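Local coordinates for formate-dependent phosphoribosylglycinamide formyltransferase (Mycobacterium tuberculosis H37Rv, PDB 6KHR), which belongs to the ATP-grasp superfamily of enzymes and is built around an ATP-grasp domain, at residues G255-Q263 / G312-Q321; S344-N352 / G388-V399. All coordinates share one frame; numbering follows the deposited sequence.

Interaction 1: G255-Q263 / G312-Q321; sequences GELESWQPQ and GSAWVTVRSQ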
# COMPACT_ATOMS: atom_id res chain seq x y z
N GLY A 255 8.28 -22.86 8.63
CA GLY A 255 6.85 -22.64 8.97
C GLY A 255 6.32 -21.33 8.41
O GLY A 255 5.43 -20.75 9.00
N GLU A 256 6.86 -20.90 7.28
CA GLU A 256 6.46 -19.63 6.66
C GLU A 256 5.70 -19.96 5.39
O GLU A 256 5.88 -21.02 4.84
CB GLU A 256 7.66 -18.92 6.05
CG GLU A 256 8.82 -18.66 6.98
CD GLU A 256 10.00 -17.96 6.31
OE1 GLU A 256 9.99 -17.83 5.11
OE2 GLU A 256 10.93 -17.57 7.01
N LEU A 257 4.88 -19.04 4.95
CA LEU A 257 4.24 -19.27 3.67
C LEU A 257 4.98 -18.48 2.59
O LEU A 257 5.40 -17.34 2.81
CB LEU A 257 2.76 -18.87 3.74
CG LEU A 257 2.01 -18.80 2.41
CD1 LEU A 257 1.81 -20.16 1.77
CD2 LEU A 257 0.68 -18.08 2.59
N GLU A 258 5.22 -19.13 1.45
CA GLU A 258 5.82 -18.51 0.27
C GLU A 258 4.76 -18.37 -0.82
O GLU A 258 3.98 -19.29 -1.05
CB GLU A 258 7.01 -19.32 -0.26
CG GLU A 258 7.69 -18.67 -1.47
CD GLU A 258 8.77 -19.55 -2.15
OE1 GLU A 258 8.90 -20.74 -1.79
OE2 GLU A 258 9.48 -19.04 -3.04
N SER A 259 4.73 -17.22 -1.47
CA SER A 259 3.86 -17.03 -2.62
C SER A 259 4.63 -16.27 -3.68
O SER A 259 5.71 -15.73 -3.43
CB SER A 259 2.56 -16.29 -2.24
OG SER A 259 2.81 -14.92 -1.95
N TRP A 260 4.05 -16.22 -4.88
CA TRP A 260 4.70 -15.59 -6.03
C TRP A 260 3.64 -15.44 -7.13
O TRP A 260 2.66 -16.18 -7.17
CB TRP A 260 5.93 -16.42 -6.51
CG TRP A 260 5.59 -17.85 -6.92
CD1 TRP A 260 5.18 -18.28 -8.15
CD2 TRP A 260 5.61 -19.03 -6.08
NE1 TRP A 260 4.96 -19.64 -8.15
CE2 TRP A 260 5.21 -20.13 -6.89
CE3 TRP A 260 5.93 -19.27 -4.73
CZ2 TRP A 260 5.11 -21.45 -6.40
CZ3 TRP A 260 5.83 -20.60 -4.24
CH2 TRP A 260 5.43 -21.66 -5.08
N GLN A 261 3.88 -14.47 -8.02
CA GLN A 261 2.92 -14.03 -9.03
C GLN A 261 3.70 -13.45 -10.19
O GLN A 261 4.57 -12.60 -9.96
CB GLN A 261 1.96 -12.97 -8.48
CG GLN A 261 0.83 -12.63 -9.39
CD GLN A 261 0.02 -11.42 -8.92
OE1 GLN A 261 0.58 -10.40 -8.51
NE2 GLN A 261 -1.31 -11.53 -8.98
N PRO A 262 3.44 -13.88 -11.43
CA PRO A 262 2.46 -14.89 -11.81
C PRO A 262 3.00 -16.32 -11.81
O PRO A 262 4.17 -16.52 -12.09
CB PRO A 262 2.08 -14.47 -13.23
CG PRO A 262 3.33 -13.84 -13.79
CD PRO A 262 4.15 -13.35 -12.61
N GLN A 263 2.14 -17.28 -11.47
CA GLN A 263 2.40 -18.68 -11.73
C GLN A 263 2.00 -19.01 -13.17
O GLN A 263 0.85 -18.78 -13.55
CB GLN A 263 1.62 -19.56 -10.76
CG GLN A 263 1.60 -21.03 -11.16
CD GLN A 263 3.00 -21.62 -11.22
OE1 GLN A 263 3.74 -21.61 -10.21
NE2 GLN A 263 3.40 -22.11 -12.40
N GLY A 312 -3.56 -15.02 2.93
CA GLY A 312 -2.16 -14.78 3.15
C GLY A 312 -1.34 -14.78 1.87
O GLY A 312 -0.39 -14.00 1.75
N SER A 313 -1.69 -15.63 0.90
CA SER A 313 -0.92 -15.63 -0.34
C SER A 313 -1.08 -14.35 -1.14
O SER A 313 -0.20 -14.02 -1.94
CB SER A 313 -1.29 -16.82 -1.22
OG SER A 313 -2.61 -16.69 -1.70
N ALA A 314 -2.17 -13.61 -0.93
CA ALA A 314 -2.41 -12.36 -1.66
C ALA A 314 -1.38 -11.27 -1.34
O ALA A 314 -1.28 -10.31 -2.11
CB ALA A 314 -3.82 -11.85 -1.35
N TRP A 315 -0.63 -11.40 -0.23
CA TRP A 315 0.31 -10.36 0.19
C TRP A 315 1.29 -9.96 -0.90
O TRP A 315 1.75 -8.81 -0.92
CB TRP A 315 1.12 -10.82 1.41
CG TRP A 315 0.45 -10.53 2.69
CD1 TRP A 315 -0.17 -11.42 3.52
CD2 TRP A 315 0.30 -9.23 3.30
NE1 TRP A 315 -0.68 -10.76 4.61
CE2 TRP A 315 -0.42 -9.42 4.50
CE3 TRP A 315 0.71 -7.95 2.96
CZ2 TRP A 315 -0.73 -8.37 5.34
CZ3 TRP A 315 0.41 -6.90 3.81
CH2 TRP A 315 -0.30 -7.13 4.99
N VAL A 316 1.64 -10.88 -1.81
CA VAL A 316 2.56 -10.52 -2.89
C VAL A 316 2.02 -9.35 -3.70
O VAL A 316 2.80 -8.54 -4.22
CB VAL A 316 2.83 -11.75 -3.80
CG1 VAL A 316 1.55 -12.26 -4.44
CG2 VAL A 316 3.82 -11.42 -4.87
N THR A 317 0.68 -9.21 -3.78
CA THR A 317 0.09 -8.19 -4.64
C THR A 317 0.44 -6.78 -4.18
O THR A 317 0.48 -5.87 -5.02
CB THR A 317 -1.44 -8.35 -4.74
OG1 THR A 317 -2.05 -8.28 -3.44
CG2 THR A 317 -1.82 -9.68 -5.42
N VAL A 318 0.78 -6.60 -2.89
CA VAL A 318 1.13 -5.27 -2.38
C VAL A 318 2.22 -4.64 -3.23
O VAL A 318 2.27 -3.41 -3.39
CB VAL A 318 1.54 -5.36 -0.88
CG1 VAL A 318 2.18 -4.08 -0.42
CG2 VAL A 318 0.32 -5.66 -0.01
N ARG A 319 3.09 -5.46 -3.83
CA ARG A 319 4.14 -4.96 -4.71
C ARG A 319 4.08 -5.46 -6.14
O ARG A 319 4.72 -4.84 -7.00
CB ARG A 319 5.54 -5.32 -4.15
CG ARG A 319 5.96 -4.53 -2.94
CD ARG A 319 6.10 -3.07 -3.31
NE ARG A 319 6.26 -2.23 -2.14
CZ ARG A 319 6.00 -0.93 -2.12
NH1 ARG A 319 5.56 -0.33 -3.22
NH2 ARG A 319 6.16 -0.23 -1.01
N SER A 320 3.35 -6.53 -6.44
CA SER A 320 3.39 -7.06 -7.81
C SER A 320 2.27 -6.56 -8.71
O SER A 320 2.38 -6.68 -9.93
CB SER A 320 3.37 -8.58 -7.79
OG SER A 320 2.39 -9.05 -6.89
N GLN A 321 1.21 -6.00 -8.15
CA GLN A 321 0.10 -5.48 -8.94
C GLN A 321 0.01 -3.97 -8.78
O GLN A 321 0.34 -3.44 -7.73
CB GLN A 321 -1.25 -6.09 -8.52
CG GLN A 321 -1.29 -7.59 -8.48
CD GLN A 321 -2.69 -8.13 -8.54
OE1 GLN A 321 -2.96 -9.01 -9.35
NE2 GLN A 321 -3.58 -7.62 -7.70

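Interaction 2: S344-N352 / G388-V399; sequences SPGAARVIN and GLGVALATAPEV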
# COMPACT_ATOMS: atom_id res chain seq x y z
N SER A 344 4.99 -6.16 -12.08
CA SER A 344 6.21 -6.93 -12.29
C SER A 344 6.06 -8.25 -11.53
O SER A 344 5.28 -8.32 -10.57
CB SER A 344 7.44 -6.16 -11.82
OG SER A 344 8.34 -6.98 -11.11
N PRO A 345 6.78 -9.30 -11.93
CA PRO A 345 6.80 -10.52 -11.11
C PRO A 345 7.23 -10.21 -9.68
O PRO A 345 7.97 -9.26 -9.43
CB PRO A 345 7.81 -11.43 -11.83
CG PRO A 345 7.84 -10.91 -13.30
CD PRO A 345 7.59 -9.41 -13.17
N GLY A 346 6.75 -11.02 -8.73
CA GLY A 346 7.10 -10.80 -7.34
C GLY A 346 6.98 -12.07 -6.53
O GLY A 346 6.46 -13.07 -7.00
N ALA A 347 7.47 -12.01 -5.29
CA ALA A 347 7.28 -13.10 -4.35
C ALA A 347 7.15 -12.55 -2.95
O ALA A 347 7.56 -11.42 -2.66
CB ALA A 347 8.43 -14.12 -4.38
N ALA A 348 6.57 -13.35 -2.08
CA ALA A 348 6.40 -12.92 -0.71
C ALA A 348 6.63 -14.09 0.23
O ALA A 348 6.49 -15.26 -0.14
CB ALA A 348 5.01 -12.32 -0.47
N ARG A 349 6.95 -13.76 1.46
CA ARG A 349 7.12 -14.76 2.50
C ARG A 349 6.45 -14.21 3.74
O ARG A 349 6.86 -13.16 4.25
CB ARG A 349 8.60 -15.05 2.73
CG ARG A 349 9.08 -16.20 1.87
CD ARG A 349 10.56 -16.40 1.91
NE ARG A 349 10.95 -17.32 0.86
CZ ARG A 349 11.27 -18.60 1.06
NH1 ARG A 349 11.26 -19.08 2.29
NH2 ARG A 349 11.62 -19.37 0.03
N VAL A 350 5.40 -14.88 4.19
CA VAL A 350 4.72 -14.50 5.42
C VAL A 350 5.33 -15.30 6.55
O VAL A 350 5.21 -16.53 6.58
CB VAL A 350 3.20 -14.71 5.32
CG1 VAL A 350 2.54 -14.30 6.63
CG2 VAL A 350 2.62 -13.90 4.16
N ILE A 351 5.99 -14.60 7.48
CA ILE A 351 6.58 -15.16 8.68
C ILE A 351 5.56 -15.14 9.81
O ILE A 351 4.80 -14.18 9.94
CB ILE A 351 7.84 -14.37 9.05
CG1 ILE A 351 8.91 -14.52 7.96
CG2 ILE A 351 8.39 -14.78 10.40
CD1 ILE A 351 9.32 -13.21 7.29
N ASN A 352 5.53 -16.19 10.63
CA ASN A 352 4.62 -16.25 11.79
C ASN A 352 5.32 -16.63 13.09
O ASN A 352 4.77 -17.36 13.91
CB ASN A 352 3.50 -17.25 11.53
CG ASN A 352 2.73 -16.94 10.26
OD1 ASN A 352 1.80 -16.14 10.27
ND2 ASN A 352 3.13 -17.57 9.16
N GLY A 388 6.05 -11.61 15.89
CA GLY A 388 6.14 -12.72 14.97
C GLY A 388 5.46 -12.53 13.64
O GLY A 388 5.49 -13.46 12.82
N LEU A 389 4.83 -11.38 13.38
CA LEU A 389 4.16 -11.15 12.11
C LEU A 389 4.99 -10.19 11.27
O LEU A 389 5.31 -9.08 11.71
CB LEU A 389 2.74 -10.60 12.31
CG LEU A 389 1.72 -11.07 11.26
CD1 LEU A 389 1.89 -10.39 9.91
CD2 LEU A 389 1.81 -12.58 11.08
N GLY A 390 5.35 -10.63 10.07
CA GLY A 390 6.01 -9.78 9.11
C GLY A 390 5.89 -10.39 7.74
O GLY A 390 5.71 -11.60 7.60
N VAL A 391 6.00 -9.55 6.72
CA VAL A 391 5.98 -9.98 5.33
C VAL A 391 7.25 -9.51 4.65
O VAL A 391 7.59 -8.31 4.70
CB VAL A 391 4.74 -9.44 4.58
CG1 VAL A 391 4.77 -9.91 3.14
CG2 VAL A 391 3.44 -9.87 5.28
N ALA A 392 7.96 -10.43 4.02
CA ALA A 392 9.12 -10.11 3.20
C ALA A 392 8.69 -10.10 1.74
O ALA A 392 7.97 -11.00 1.30
CB ALA A 392 10.24 -11.12 3.41
N LEU A 393 9.11 -9.07 1.00
CA LEU A 393 8.68 -8.92 -0.38
C LEU A 393 9.83 -8.56 -1.29
O LEU A 393 10.71 -7.78 -0.90
CB LEU A 393 7.59 -7.86 -0.51
CG LEU A 393 6.35 -8.03 0.37
CD1 LEU A 393 5.86 -6.69 0.88
CD2 LEU A 393 5.27 -8.70 -0.43
N ALA A 394 9.81 -9.09 -2.50
CA ALA A 394 10.73 -8.69 -3.54
C ALA A 394 10.00 -8.72 -4.88
O ALA A 394 9.05 -9.48 -5.06
CB ALA A 394 11.93 -9.62 -3.61
N THR A 395 10.45 -7.89 -5.80
CA THR A 395 10.07 -8.03 -7.19
C THR A 395 11.34 -8.16 -8.02
O THR A 395 12.43 -7.98 -7.52
CB THR A 395 9.21 -6.85 -7.68
OG1 THR A 395 9.90 -5.62 -7.42
CG2 THR A 395 7.81 -6.88 -6.98
N ALA A 396 11.17 -8.47 -9.30
CA ALA A 396 12.27 -8.78 -10.21
C ALA A 396 11.71 -8.93 -11.61
O ALA A 396 10.49 -9.09 -11.78
CB ALA A 396 12.96 -10.08 -9.80
N PRO A 397 12.55 -8.89 -12.64
CA PRO A 397 12.07 -9.22 -13.99
C PRO A 397 11.64 -10.66 -14.13
O PRO A 397 10.94 -10.97 -15.09
CB PRO A 397 13.26 -8.91 -14.90
CG PRO A 397 14.11 -7.97 -14.12
CD PRO A 397 13.89 -8.28 -12.65
N GLU A 398 12.03 -11.55 -13.22
CA GLU A 398 11.58 -12.94 -13.29
C GLU A 398 11.16 -13.43 -11.92
O GLU A 398 11.71 -13.02 -10.89
CB GLU A 398 12.65 -13.87 -13.84
CG GLU A 398 12.83 -13.79 -15.33
CD GLU A 398 13.65 -12.58 -15.73
OE1 GLU A 398 14.68 -12.28 -15.06
OE2 GLU A 398 13.26 -11.91 -16.72
N VAL A 399 10.17 -14.33 -11.93
CA VAL A 399 9.66 -14.89 -10.68
C VAL A 399 10.78 -15.58 -9.93
O VAL A 399 10.87 -15.49 -8.70
CB VAL A 399 8.49 -15.86 -10.96
CG1 VAL A 399 8.10 -16.60 -9.70
CG2 VAL A 399 7.31 -15.09 -11.50

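Interaction 1: G255-Q263 / G312-Q321
Gln261 NE2 is gripped by two carbonyl oxygens. Across the contact it donates to Gln321 OE1 at 3.0 Å, and it also bonds the backbone O of Ala245 on the neighbouring strand. The donor stands above the carbonyl plane of Gln321, 52° out of it. The two glutamine side chains cross at about a right angle, yet their amide planes differ by just 28°. The Gln261 chain is extended, with CG anti to the backbone N (chi1 -171°), and this carries the amide across to the turn of helix 317-320. The other polar atom of that amide, OE1, lies 2.8 Å from Ser320 OG. Thr317 CG2 comes obliquely from above the amide plane, 4.0 Å from the same OE1.

Strand 256-261 belongs to the large antiparallel sheet, and both segments belong to the ATP-grasp domain. Alternation sends Leu257, Ser259 and Gln261 toward 312-321. Glu258 and Trp260 point away, where both meet Arg403, by salt bridge and cation-pi contact.

Further back along the strand, Ser259 OG donates to Ser313 O at 3.1 Å, tilted slightly from the carbonyl plane. Ser313 turns its own hydroxyl to Thr227. Val316 lies between these polar pairs: CG1 is 3.9 Å from Ser259 OG and 4.1 Å from Gln261 CB. Leu257 CD2 rests against the Gly312-Ser313 peptide, 3.8 Å from Ser313 N.

Interaction 2: S344-N352 / G388-V399
Ala348, Val350, Val391 and Leu393 line one face of the backbone ladder joining strands 346-351 and 390-395; the Trp315 side chain packs there on both valines. Ala347, Arg349, Ile351, Ala392 and Ala394 line the other face, which helix 399-413 covers. At the ladder's edges lie strands 256-261 and 380-384. The two are neighbouring antiparallel strands of the large sheet, their directions 166° apart.

Ala347 with Ala394 and Arg349 with Ala392 are hydrogen-bonded pairs, each closed by two backbone bonds. The shortest runs from Arg349 N to Ala392 O, 2.9 Å. Toward the far end, Ile351 N reaches Gly390 O at 3.0 Å.

Side chains meet mainly at the non-hydrogen-bonded pairs. With CG anti to the carbonyl carbon (chi1 -55°), Leu393 turns its end nearer the neighbouring strand and brings CD2 to 3.6 Å from Ala348 CB. Val350 CG2 and Val391 CG2 approach to 4.3 Å. Thr395 lays CG2 over Gly346 CA at 4.0 Å, while its OG1 bonds Glu379.

Beyond the strands the two segments stay together. Ala396 N donates to Pro345 O from above the carbonyl plane. At the start of helix 399-413, Val399 CG2 touches Pro345 CB at 3.7 Å.

The centres of the two interactions are about 6 Å apart. Along the chain they come in series, 312-321 ending before 344-352 begins. Both use the same antiparallel sheet, in which strands 256-261, 346-351 and 390-395 are consecutive neighbours. Probable backbone hydrogen bonds join the contacts directly, from Val350 N to Leu257 O and from Ala348 N to Ser259 O. Segment 312-321 and helix 399-413 lie on opposite faces of this sheet, and on the helix side Val399 packs on Trp260. Strands far apart in sequence thus join into one sheet.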